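Local coordinates for putative prolyl-tRNA synthetase (Leishmania major, PDB 5XIL), which probably ligates proline to its cognate tRNA(Pro) at the expense of ATP, releasing AMP and diphosphate, in protein synthesis, at residues Y44-V49 / T266-V271; I296-T301 / W342-W347. All blocks are in the same frame, centred on the assembly; numbering follows the deposited sequence.

Interaction 1: residues Y44-V49 / T266-V271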
loop_
_atom_site.group_PDB
_atom_site.type_symbol
_atom_site.label_atom_id
_atom_site.label_comp_id
_atom_site.label_asym_id
_atom_site.label_seq_id
_atom_site.Cartn_x
_atom_site.Cartn_y
_atom_site.Cartn_z
ATOM N N TYR A 44 0.221 11.622 1.033
ATOM C CA TYR A 44 0.507 11.305 -0.375
ATOM C C TYR A 44 1.961 10.971 -0.521
ATOM O O TYR A 44 2.343 10.074 -1.300
ATOM C CB TYR A 44 0.178 12.450 -1.307
ATOM C CG TYR A 44 0.309 12.072 -2.716
ATOM C CD1 TYR A 44 -0.701 11.347 -3.333
ATOM C CD2 TYR A 44 1.423 12.448 -3.465
ATOM C CE1 TYR A 44 -0.575 10.956 -4.676
ATOM C CE2 TYR A 44 1.587 12.068 -4.786
ATOM C CZ TYR A 44 0.585 11.315 -5.387
ATOM O OH TYR A 44 0.704 10.946 -6.674
ATOM N N VAL A 45 2.799 11.685 0.251
ATOM C CA VAL A 45 4.243 11.376 0.202
ATOM C C VAL A 45 4.549 9.902 0.610
ATOM O O VAL A 45 5.255 9.224 -0.065
ATOM C CB VAL A 45 5.067 12.376 1.030
ATOM C CG1 VAL A 45 6.503 12.026 0.928
ATOM C CG2 VAL A 45 4.799 13.792 0.569
ATOM N N TRP A 46 3.942 9.449 1.706
ATOM C CA TRP A 46 4.046 8.082 2.215
ATOM C C TRP A 46 3.465 7.121 1.203
ATOM O O TRP A 46 4.111 6.154 0.846
ATOM C CB TRP A 46 3.414 7.964 3.589
ATOM C CG TRP A 46 3.777 6.641 4.234
ATOM C CD1 TRP A 46 2.923 5.651 4.506
ATOM C CD2 TRP A 46 5.104 6.142 4.574
ATOM N NE1 TRP A 46 3.610 4.563 5.052
ATOM C CE2 TRP A 46 4.951 4.838 5.069
ATOM C CE3 TRP A 46 6.379 6.654 4.471
ATOM C CZ2 TRP A 46 6.041 4.063 5.523
ATOM C CZ3 TRP A 46 7.447 5.919 4.937
ATOM C CH2 TRP A 46 7.282 4.635 5.447
ATOM N N LYS A 47 2.351 7.485 0.591
ATOM C CA LYS A 47 1.766 6.603 -0.461
ATOM C C LYS A 47 2.776 6.383 -1.601
ATOM O O LYS A 47 2.947 5.279 -2.072
ATOM C CB LYS A 47 0.505 7.226 -1.001
ATOM C CG LYS A 47 -0.264 6.276 -1.809
ATOM C CD LYS A 47 -1.410 7.047 -2.471
ATOM C CE LYS A 47 -2.691 6.237 -2.483
ATOM N NZ LYS A 47 -3.731 6.989 -3.257
ATOM N N CYS A 48 3.474 7.437 -1.981
ATOM C CA CYS A 48 4.474 7.436 -3.051
ATOM C C CYS A 48 5.650 6.566 -2.677
ATOM O O CYS A 48 6.174 5.789 -3.496
ATOM C CB CYS A 48 4.997 8.831 -3.392
ATOM S SG CYS A 48 3.771 9.832 -4.247
ATOM N N VAL A 49 6.061 6.711 -1.406
ATOM C CA VAL A 49 7.126 5.881 -0.891
ATOM C C VAL A 49 6.759 4.408 -0.878
ATOM O O VAL A 49 7.570 3.500 -1.287
ATOM C CB VAL A 49 7.582 6.340 0.505
ATOM C CG1 VAL A 49 8.542 5.323 1.131
ATOM C CG2 VAL A 49 8.182 7.727 0.424
ATOM N N THR A 266 8.181 7.128 8.299
ATOM C CA THR A 266 7.686 8.454 7.958
ATOM C C THR A 266 8.612 9.576 8.424
ATOM O O THR A 266 8.364 10.761 8.119
ATOM C CB THR A 266 6.301 8.660 8.552
ATOM O OG1 THR A 266 6.284 8.114 9.846
ATOM C CG2 THR A 266 5.311 7.946 7.693
ATOM N N ARG A 267 9.702 9.230 9.112
ATOM C CA ARG A 267 10.761 10.180 9.275
ATOM C C ARG A 267 11.223 10.797 7.924
ATOM O O ARG A 267 11.681 11.962 7.886
ATOM C CB ARG A 267 11.963 9.585 10.011
ATOM C CG ARG A 267 13.215 10.432 9.845
ATOM C CD ARG A 267 14.385 9.856 10.535
ATOM N NE ARG A 267 14.133 10.044 11.944
ATOM C CZ ARG A 267 15.026 9.819 12.868
ATOM N NH1 ARG A 267 16.221 9.399 12.514
ATOM N NH2 ARG A 267 14.701 10.028 14.137
ATOM N N VAL A 268 11.112 10.015 6.805
ATOM C CA VAL A 268 11.523 10.581 5.552
ATOM C C VAL A 268 10.762 11.876 5.262
ATOM O O VAL A 268 11.315 12.781 4.582
ATOM C CB VAL A 268 11.405 9.594 4.344
ATOM C CG1 VAL A 268 12.163 8.295 4.550
ATOM C CG2 VAL A 268 9.972 9.300 4.061
ATOM N N ILE A 269 9.522 11.983 5.710
ATOM C CA ILE A 269 8.723 13.145 5.403
ATOM C C ILE A 269 9.293 14.368 6.171
ATOM O O ILE A 269 9.388 15.457 5.639
ATOM C CB ILE A 269 7.216 12.936 5.769
ATOM C CG1 ILE A 269 6.632 11.744 4.948
ATOM C CG2 ILE A 269 6.435 14.232 5.628
ATOM C CD1 ILE A 269 5.266 11.383 5.357
ATOM N N GLY A 270 9.590 14.177 7.449
ATOM C CA GLY A 270 10.180 15.257 8.246
ATOM C C GLY A 270 11.525 15.729 7.659
ATOM O O GLY A 270 11.792 16.926 7.596
ATOM N N VAL A 271 12.378 14.812 7.242
ATOM C CA VAL A 271 13.650 15.156 6.624
ATOM C C VAL A 271 13.420 16.029 5.380
ATOM O O VAL A 271 14.027 17.069 5.195
ATOM C CB VAL A 271 14.481 13.913 6.264
ATOM C CG1 VAL A 271 15.726 14.252 5.454
ATOM C CG2 VAL A 271 14.950 13.166 7.540
#

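Interaction 2: residues I296-T301 / W342-W347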
loop_
_atom_site.group_PDB
_atom_site.type_symbol
_atom_site.label_atom_id
_atom_site.label_comp_id
_atom_site.label_asym_id
_atom_site.label_seq_id
_atom_site.Cartn_x
_atom_site.Cartn_y
_atom_site.Cartn_z
ATOM N N ILE A 296 -4.569 29.147 -11.288
ATOM C CA ILE A 296 -5.320 30.164 -10.636
ATOM C C ILE A 296 -5.641 31.257 -11.665
ATOM O O ILE A 296 -4.713 31.785 -12.264
ATOM C CB ILE A 296 -4.494 30.779 -9.523
ATOM C CG1 ILE A 296 -4.028 29.671 -8.547
ATOM C CG2 ILE A 296 -5.268 31.892 -8.842
ATOM C CD1 ILE A 296 -3.076 30.130 -7.471
ATOM N N PRO A 297 -6.945 31.581 -11.844
ATOM C CA PRO A 297 -7.323 32.643 -12.764
ATOM C C PRO A 297 -6.925 34.025 -12.195
ATOM O O PRO A 297 -6.947 34.281 -10.958
ATOM C CB PRO A 297 -8.847 32.429 -12.939
ATOM C CG PRO A 297 -9.254 31.988 -11.569
ATOM C CD PRO A 297 -8.131 31.045 -11.148
ATOM N N VAL A 298 -6.476 34.899 -13.072
ATOM C CA VAL A 298 -6.090 36.251 -12.685
ATOM C C VAL A 298 -6.619 37.271 -13.731
ATOM O O VAL A 298 -7.105 36.891 -14.790
ATOM C CB VAL A 298 -4.576 36.435 -12.598
ATOM C CG1 VAL A 298 -3.938 35.468 -11.577
ATOM C CG2 VAL A 298 -3.947 36.236 -13.980
ATOM N N GLY A 299 -6.529 38.553 -13.382
ATOM C CA GLY A 299 -6.888 39.672 -14.269
ATOM C C GLY A 299 -8.374 39.853 -14.429
ATOM O O GLY A 299 -8.798 40.406 -15.425
ATOM N N ILE A 300 -9.165 39.379 -13.469
ATOM C CA ILE A 300 -10.618 39.551 -13.530
ATOM C C ILE A 300 -11.042 40.754 -12.692
ATOM O O ILE A 300 -10.775 40.777 -11.499
ATOM C CB ILE A 300 -11.325 38.293 -13.000
ATOM C CG1 ILE A 300 -11.022 37.113 -13.926
ATOM C CG2 ILE A 300 -12.818 38.532 -12.853
ATOM C CD1 ILE A 300 -11.440 35.769 -13.378
ATOM N N THR A 301 -11.716 41.723 -13.321
ATOM C CA THR A 301 -12.000 43.054 -12.726
ATOM C C THR A 301 -13.505 43.409 -12.695
ATOM O O THR A 301 -14.324 42.636 -13.192
ATOM C CB THR A 301 -11.338 44.168 -13.569
ATOM O OG1 THR A 301 -12.082 44.327 -14.794
ATOM C CG2 THR A 301 -9.882 43.854 -13.873
ATOM N N TRP A 342 -4.122 35.943 -2.277
ATOM C CA TRP A 342 -4.362 35.051 -1.167
ATOM C C TRP A 342 -4.202 33.587 -1.606
ATOM O O TRP A 342 -3.612 32.744 -0.882
ATOM C CB TRP A 342 -5.783 35.224 -0.649
ATOM C CG TRP A 342 -6.085 34.483 0.606
ATOM C CD1 TRP A 342 -6.103 35.022 1.891
ATOM C CD2 TRP A 342 -6.441 33.080 0.752
ATOM N NE1 TRP A 342 -6.409 34.027 2.805
ATOM C CE2 TRP A 342 -6.633 32.839 2.144
ATOM C CE3 TRP A 342 -6.576 31.998 -0.148
ATOM C CZ2 TRP A 342 -6.962 31.562 2.651
ATOM C CZ3 TRP A 342 -6.912 30.740 0.353
ATOM C CH2 TRP A 342 -7.096 30.533 1.753
ATOM N N ARG A 343 -4.804 33.260 -2.743
ATOM C CA ARG A 343 -4.662 31.902 -3.287
ATOM C C ARG A 343 -3.176 31.625 -3.613
ATOM O O ARG A 343 -2.695 30.525 -3.338
ATOM C CB ARG A 343 -5.572 31.704 -4.492
ATOM C CG ARG A 343 -7.038 31.583 -4.125
ATOM C CD ARG A 343 -7.895 31.569 -5.362
ATOM N NE ARG A 343 -8.305 32.917 -5.703
ATOM C CZ ARG A 343 -9.035 33.244 -6.774
ATOM N NH1 ARG A 343 -9.391 32.338 -7.686
ATOM N NH2 ARG A 343 -9.416 34.509 -6.906
ATOM N N PHE A 344 -2.428 32.596 -4.168
ATOM C CA PHE A 344 -1.061 32.348 -4.502
ATOM C C PHE A 344 -0.345 31.955 -3.186
ATOM O O PHE A 344 0.532 31.066 -3.152
ATOM C CB PHE A 344 -0.326 33.613 -5.009
ATOM C CG PHE A 344 -0.648 34.056 -6.426
ATOM C CD1 PHE A 344 -1.757 33.588 -7.141
ATOM C CD2 PHE A 344 0.160 35.027 -7.015
ATOM C CE1 PHE A 344 -2.076 34.079 -8.394
ATOM C CE2 PHE A 344 -0.157 35.488 -8.291
ATOM C CZ PHE A 344 -1.250 35.009 -8.966
ATOM N N ASN A 345 -0.644 32.692 -2.126
ATOM C CA ASN A 345 0.054 32.470 -0.837
ATOM C C ASN A 345 -0.212 31.067 -0.255
ATOM O O ASN A 345 0.739 30.370 0.206
ATOM C CB ASN A 345 -0.347 33.513 0.218
ATOM C CG ASN A 345 0.251 33.186 1.597
ATOM O OD1 ASN A 345 1.469 33.399 1.860
ATOM N ND2 ASN A 345 -0.557 32.629 2.445
ATOM N N HIS A 346 -1.483 30.680 -0.256
ATOM C CA HIS A 346 -1.939 29.420 0.222
ATOM C C HIS A 346 -1.173 28.258 -0.414
ATOM O O HIS A 346 -0.695 27.360 0.255
ATOM C CB HIS A 346 -3.437 29.272 -0.060
ATOM C CG HIS A 346 -3.992 27.910 0.235
ATOM N ND1 HIS A 346 -4.309 27.479 1.509
ATOM C CD2 HIS A 346 -4.338 26.892 -0.599
ATOM C CE1 HIS A 346 -4.782 26.259 1.448
ATOM N NE2 HIS A 346 -4.821 25.885 0.184
ATOM N N TRP A 347 -1.104 28.245 -1.742
ATOM C CA TRP A 347 -0.353 27.202 -2.479
ATOM C C TRP A 347 1.160 27.354 -2.387
ATOM O O TRP A 347 1.882 26.350 -2.489
ATOM C CB TRP A 347 -0.816 27.167 -3.946
ATOM C CG TRP A 347 -2.306 26.724 -4.022
ATOM C CD1 TRP A 347 -3.420 27.522 -4.258
ATOM C CD2 TRP A 347 -2.823 25.414 -3.724
ATOM N NE1 TRP A 347 -4.539 26.781 -4.161
ATOM C CE2 TRP A 347 -4.223 25.484 -3.843
ATOM C CE3 TRP A 347 -2.237 24.188 -3.435
ATOM C CZ2 TRP A 347 -5.052 24.380 -3.644
ATOM C CZ3 TRP A 347 -3.078 23.054 -3.256
ATOM C CH2 TRP A 347 -4.453 23.169 -3.356
#

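Interaction 1: residues Y44-V49 / T266-V271
Trp46 lies across Thr266 and beside Val268 and Ile269, and its atoms can be followed outward in order. CB of Trp46 starts 4.3 Å from CD1 of Ile269. With CG anti to the backbone N (chi1 -168°), the indole swings toward the start of helix 267-276, and Thr266 comes down on one of its faces. The methyl CG2 of Thr266 is 3.6 Å from CD2 of Trp46. It sits 3.8 Å from the centroid of the six-membered ring and 22° off the normal, so this is a CH-pi contact displaced toward the rim. Further out, CZ3 of Trp46 passes 3.6 Å from the backbone N of Thr266 and, at the edge of the ring, lies 4.3 Å from CG2 of Val268. About one turn on, CG2 of Val49 touches that same Val268 methyl; just before Trp46, CG1 of Val45 lies 4.0 Å from CG1 of Ile269, the two chains sliding past each other. The segment axes approach to 10.2 Å at 119° between directions. Helix 40-60 is the long motif 1 helix of class II synthetases, from which Lys47 forms a salt bridge with Glu58 of the second subunit; helix 267-276 belongs to motif 3. Thr266 turns its hydroxyl elsewhere, to a weak bond with Leu157 O. The two motifs therefore meet through methyl and ring surfaces, a contact governed by shape rather than by directional bonds.

Interaction 2: residues I296-T301 / W342-W347
Ile296 points its side chain toward helix 340-350, and its two branches meet different partners there. The longer branch extends (chi2 174°) so that CD1 of Ile296 lies 3.7 Å from CD1 of Phe344 and 4.2 Å from CD1 of Trp347, approaching both rings obliquely. The same methyl is also 4.1 Å from the carbonyl carbon of Arg343, which brings it right up to the helix backbone. The shorter branch works differently: CG2 of Ile296 meets the Phe344 ring in its plane, at the edge, 3.9 Å from CE1 of Phe344, and it also lies over one face of the Arg343 guanidinium. Val298 reaches the Phe344 edge as well, crossing at about a right angle with CG1 of Val298 3.8 Å from CZ of Phe344.

These residues belong to the anticodon-binding domain, a mixed alpha/beta fold in which strand 293-297 runs between parallel strands 330-332 and 354-358. Helix 340-350 makes the beta-alpha-beta crossover joining those two flanking strands, and its contact with Ile296 is where it passes the strand between them.

Arg343 crosses Pro297 at roughly a right angle. A bend at chi3 (-91°) turns its guanidinium beside the proline, where NH1 of Arg343 is 3.9 Å from CG of Pro297. Its polar groups are satisfied beyond the pair, NE by Ser339 O and NH1 by Asp333 O, which holds the flat group in place. Trp347 likewise spends NE1 on the carboxylate of Asp333, while Phe344 makes a cation-pi contact with Arg355.

How the interactions relate
Although they bury similar areas, 250 and 265 Å², the contacts sit in different domains and share no helix or strand. Interaction 1 is core: its centre is about 7 Å from that of the chain and all six touching residues are buried. Interaction 2, centred about 32 Å from the chain centre, has four buried and two partly exposed. About 29 Å separates their centres, yet helix 267-276 is followed along the chain by strand 293-297, so they come in series. Interaction 1 joins helix 40-60 to helix 267-276 and the loop residue before it by methyls and an indole face; interaction 2 sets a strand and its continuation against a helix, mixing aliphatic groups with a phenyl edge, an indole and a guanidinium hydrogen-bonded outside the contact.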